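Local coordinates for protein aspartate carbamoyltransferase (Leishmania major, PDB 7K46) that probably catalyses the transfer of a carbamoyl group from carbamoyl phosphate to L-aspartate, an early step of pyrimidine biosynthesis, at residues 232-242 / 278-288. Residues are numbered along the deposited sequence; the frame is centred on the assembly and turned at random.
Sequences VADCDVLYATR and HAKAKMVVMHP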
loop_
_atom_site.group_PDB
_atom_site.type_symbol
_atom_site.label_atom_id
_atom_site.label_comp_id
_atom_site.label_asym_id
_atom_site.label_seq_id
_atom_site.Cartn_x
_atom_site.Cartn_y
_atom_site.Cartn_z
ATOM N N VAL A 232 -25.826 13.685 33.363
ATOM C CA VAL A 232 -25.512 14.362 32.104
ATOM C C VAL A 232 -25.192 15.834 32.355
ATOM O O VAL A 232 -24.192 16.367 31.855
ATOM C CB VAL A 232 -26.676 14.195 31.111
ATOM C CG1 VAL A 232 -26.499 15.113 29.903
ATOM C CG2 VAL A 232 -26.790 12.724 30.676
ATOM N N ALA A 233 -26.023 16.500 33.164
ATOM C CA ALA A 233 -25.854 17.928 33.426
ATOM C C ALA A 233 -24.538 18.232 34.122
ATOM O O ALA A 233 -24.013 19.345 33.996
ATOM C CB ALA A 233 -27.021 18.448 34.269
ATOM N N ASP A 234 -23.989 17.265 34.858
ATOM C CA ASP A 234 -22.777 17.474 35.636
ATOM C C ASP A 234 -21.499 17.211 34.843
ATOM O O ASP A 234 -20.416 17.611 35.287
ATOM C CB ASP A 234 -22.804 16.577 36.882
ATOM C CG ASP A 234 -21.740 16.956 37.907
ATOM O OD1 ASP A 234 -21.595 18.163 38.199
ATOM O OD2 ASP A 234 -21.066 16.044 38.435
ATOM N N CYS A 235 -21.592 16.586 33.675
ATOM C CA CYS A 235 -20.402 16.110 32.976
ATOM C C CYS A 235 -19.857 17.130 31.982
ATOM O O CYS A 235 -20.607 17.791 31.257
ATOM C CB CYS A 235 -20.696 14.798 32.247
ATOM S SG CYS A 235 -20.774 13.376 33.361
ATOM N N ASP A 236 -18.534 17.233 31.950
ATOM C CA ASP A 236 -17.820 17.956 30.908
ATOM C C ASP A 236 -17.492 17.074 29.714
ATOM O O ASP A 236 -17.319 17.589 28.601
ATOM C CB ASP A 236 -16.541 18.542 31.494
ATOM C CG ASP A 236 -16.824 19.401 32.706
ATOM O OD1 ASP A 236 -17.548 20.411 32.553
ATOM O OD2 ASP A 236 -16.365 19.039 33.813
ATOM N N VAL A 237 -17.410 15.763 29.924
ATOM C CA VAL A 237 -17.140 14.791 28.866
ATOM C C VAL A 237 -18.064 13.596 29.066
ATOM O O VAL A 237 -18.117 13.024 30.161
ATOM C CB VAL A 237 -15.667 14.326 28.873
ATOM C CG1 VAL A 237 -15.423 13.264 27.775
ATOM C CG2 VAL A 237 -14.729 15.516 28.693
ATOM N N LEU A 238 -18.799 13.229 28.015
ATOM C CA LEU A 238 -19.466 11.932 27.923
ATOM C C LEU A 238 -18.654 11.085 26.953
ATOM O O LEU A 238 -18.641 11.363 25.752
ATOM C CB LEU A 238 -20.901 12.075 27.428
ATOM C CG LEU A 238 -21.845 12.913 28.283
ATOM C CD1 LEU A 238 -23.236 12.967 27.638
ATOM C CD2 LEU A 238 -21.906 12.321 29.701
ATOM N N TYR A 239 -17.983 10.059 27.468
ATOM C CA TYR A 239 -17.100 9.208 26.666
ATOM C C TYR A 239 -17.809 7.869 26.487
ATOM O O TYR A 239 -17.868 7.057 27.415
ATOM C CB TYR A 239 -15.727 9.064 27.329
ATOM C CG TYR A 239 -14.662 8.348 26.499
ATOM C CD1 TYR A 239 -14.609 6.960 26.445
ATOM C CD2 TYR A 239 -13.699 9.065 25.802
ATOM C CE1 TYR A 239 -13.637 6.300 25.700
ATOM C CE2 TYR A 239 -12.721 8.413 25.041
ATOM C CZ TYR A 239 -12.694 7.037 25.001
ATOM O OH TYR A 239 -11.730 6.396 24.272
ATOM N N ALA A 240 -18.354 7.648 25.296
ATOM C CA ALA A 240 -19.136 6.461 24.992
ATOM C C ALA A 240 -18.283 5.398 24.305
ATOM O O ALA A 240 -17.316 5.703 23.599
ATOM C CB ALA A 240 -20.328 6.818 24.101
ATOM N N THR A 241 -18.659 4.136 24.509
ATOM C CA THR A 241 -17.993 3.020 23.852
ATOM C C THR A 241 -19.048 2.023 23.390
ATOM O O THR A 241 -20.197 2.040 23.840
ATOM C CB THR A 241 -16.978 2.307 24.773
ATOM O OG1 THR A 241 -17.660 1.786 25.920
ATOM C CG2 THR A 241 -15.872 3.264 25.225
ATOM N N ARG A 242 -18.617 1.132 22.507
ATOM C CA ARG A 242 -19.490 0.163 21.857
ATOM C C ARG A 242 -19.714 -1.059 22.747
ATOM O O ARG A 242 -18.752 -1.646 23.252
ATOM C CB ARG A 242 -18.849 -0.262 20.534
ATOM C CG ARG A 242 -19.808 -0.775 19.494
ATOM C CD ARG A 242 -19.051 -1.339 18.303
ATOM N NE ARG A 242 -18.628 -2.708 18.552
ATOM C CZ ARG A 242 -18.613 -3.660 17.630
ATOM N NH1 ARG A 242 -18.968 -3.416 16.378
ATOM N NH2 ARG A 242 -18.248 -4.892 17.976
ATOM N N HIS A 278 -30.166 17.964 28.447
ATOM C CA HIS A 278 -29.739 18.301 29.799
ATOM C C HIS A 278 -28.241 18.562 29.911
ATOM O O HIS A 278 -27.763 18.852 31.009
ATOM C CB HIS A 278 -30.140 17.183 30.768
ATOM C CG HIS A 278 -31.621 16.969 30.865
ATOM N ND1 HIS A 278 -32.274 15.969 30.179
ATOM C CD2 HIS A 278 -32.574 17.631 31.566
ATOM C CE1 HIS A 278 -33.567 16.023 30.453
ATOM N NE2 HIS A 278 -33.775 17.022 31.294
ATOM N N ALA A 279 -27.496 18.496 28.810
ATOM C CA ALA A 279 -26.054 18.695 28.855
ATOM C C ALA A 279 -25.683 20.174 28.957
ATOM O O ALA A 279 -26.432 21.061 28.534
ATOM C CB ALA A 279 -25.389 18.084 27.616
ATOM N N LYS A 280 -24.507 20.428 29.533
ATOM C CA LYS A 280 -23.908 21.755 29.556
ATOM C C LYS A 280 -23.747 22.306 28.141
ATOM O O LYS A 280 -23.680 21.565 27.157
ATOM C CB LYS A 280 -22.517 21.715 30.201
ATOM C CG LYS A 280 -22.460 21.187 31.612
ATOM C CD LYS A 280 -21.029 21.223 32.130
ATOM C CE LYS A 280 -20.991 20.812 33.593
ATOM N NZ LYS A 280 -19.650 21.013 34.196
ATOM N N ALA A 281 -23.648 23.633 28.052
ATOM C CA ALA A 281 -23.245 24.249 26.789
ATOM C C ALA A 281 -21.796 23.912 26.452
ATOM O O ALA A 281 -21.476 23.601 25.297
ATOM C CB ALA A 281 -23.455 25.763 26.861
ATOM N N LYS A 282 -20.910 23.936 27.447
ATOM C CA LYS A 282 -19.485 23.663 27.243
ATOM C C LYS A 282 -19.191 22.236 27.706
ATOM O O LYS A 282 -18.809 22.002 28.855
ATOM C CB LYS A 282 -18.637 24.692 27.985
ATOM C CG LYS A 282 -17.128 24.626 27.717
ATOM C CD LYS A 282 -16.380 25.605 28.625
ATOM C CE LYS A 282 -14.863 25.393 28.605
ATOM N NZ LYS A 282 -14.275 25.606 27.265
ATOM N N MET A 283 -19.374 21.276 26.801
ATOM C CA MET A 283 -18.993 19.889 27.046
ATOM C C MET A 283 -18.758 19.225 25.694
ATOM O O MET A 283 -19.053 19.801 24.645
ATOM C CB MET A 283 -20.057 19.151 27.884
ATOM C CG MET A 283 -21.460 19.089 27.264
ATOM S SD MET A 283 -21.634 17.800 25.985
ATOM C CE MET A 283 -21.634 16.318 26.991
ATOM N N VAL A 284 -18.204 18.009 25.719
ATOM C CA VAL A 284 -18.063 17.239 24.489
ATOM C C VAL A 284 -18.523 15.804 24.698
ATOM O O VAL A 284 -18.431 15.242 25.797
ATOM C CB VAL A 284 -16.620 17.243 23.931
ATOM C CG1 VAL A 284 -16.231 18.640 23.450
ATOM C CG2 VAL A 284 -15.632 16.707 24.966
ATOM N N VAL A 285 -19.018 15.221 23.609
ATOM C CA VAL A 285 -19.275 13.796 23.493
ATOM C C VAL A 285 -18.127 13.195 22.695
ATOM O O VAL A 285 -17.773 13.706 21.625
ATOM C CB VAL A 285 -20.625 13.528 22.805
ATOM C CG1 VAL A 285 -20.805 12.044 22.534
ATOM C CG2 VAL A 285 -21.786 14.084 23.655
ATOM N N MET A 286 -17.545 12.122 23.210
ATOM C CA MET A 286 -16.437 11.453 22.556
ATOM C C MET A 286 -16.741 9.962 22.447
ATOM O O MET A 286 -17.603 9.426 23.146
ATOM C CB MET A 286 -15.122 11.684 23.326
ATOM C CG MET A 286 -14.691 13.159 23.365
ATOM S SD MET A 286 -13.316 13.461 24.508
ATOM C CE MET A 286 -12.049 12.343 23.876
ATOM N N HIS A 287 -16.009 9.300 21.560
ATOM C CA HIS A 287 -16.194 7.881 21.285
ATOM C C HIS A 287 -14.979 7.454 20.477
ATOM O O HIS A 287 -14.666 8.096 19.469
ATOM C CB HIS A 287 -17.492 7.648 20.502
ATOM C CG HIS A 287 -17.906 6.212 20.394
ATOM N ND1 HIS A 287 -17.044 5.208 20.008
ATOM C CD2 HIS A 287 -19.110 5.620 20.591
ATOM C CE1 HIS A 287 -17.694 4.058 19.977
ATOM N NE2 HIS A 287 -18.950 4.281 20.328
ATOM N N PRO A 288 -14.256 6.410 20.891
ATOM C CA PRO A 288 -13.048 6.020 20.144
ATOM C C PRO A 288 -13.340 5.500 18.745
ATOM O O PRO A 288 -12.442 5.554 17.887
ATOM C CB PRO A 288 -12.418 4.932 21.033
ATOM C CG PRO A 288 -13.597 4.359 21.817
ATOM C CD PRO A 288 -14.496 5.552 22.068
HETATM O O HOH W 1 -23.096 18.006 30.153
HETATM O O HOH W 2 -21.005 20.627 36.797
HETATM O O HOH W 3 -17.353 22.366 31.084
#
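Strands 237-240 and 284-286 run side by side as parallel neighbours, their axes 4.8 Å apart and inclined by 15°, and four backbone hydrogen bonds join the two segments: Val-284 N to Asp-236 O, just before the strand, Leu-238 N to Val-284 O, Met-286 N to Leu-238 O and Ala-240 N to Met-286 O. Val-237, Tyr-239, Val-284 and Met-286 share one face of the sheet. There the branched valines, suited to extended backbone, meet through Val-237 CG2 and Val-284 CG2 at 4.0 Å, while Met-286 runs out extended to SD, 3.9 Å from Val-237 CG1, and its turn at chi3 (57°) brings CE near the ring of Tyr-239, whose OH bonds Asp-148. On the other face Leu-238 lies beside Val-285; Met-283, its chain folded at chi2 and chi3, puts CE 3.6 Å from Leu-238 CG. Past the strands, Ala-240 O, buried without a hydrogen-bond partner, sits over one face of the His-287 imidazole, 3.3 Å from CG, and Thr-241 CA makes a CH-pi contact with that face. The small Ala-240 methyl packs against CD2, while bonds from NE2 to Glu-294 and ND1 to Leu-289 N fix the ring's rotation. At the opposite end, the extended chain of Lys-280 carries NZ to 2.7 Å from Asp-236 OD1, a salt bridge meeting the carboxylate from above its plane. One water bonds Val-232 O, Cys-235 O and Lys-280 N, tying helix end to loop. The pair forms one lateral edge of the five-stranded Rossmann-like sheet: 284-286 is outermost within the chain, 237-240 also pairs with strand 163-167, and helices 142-156 and 309-326 pack against Met-286.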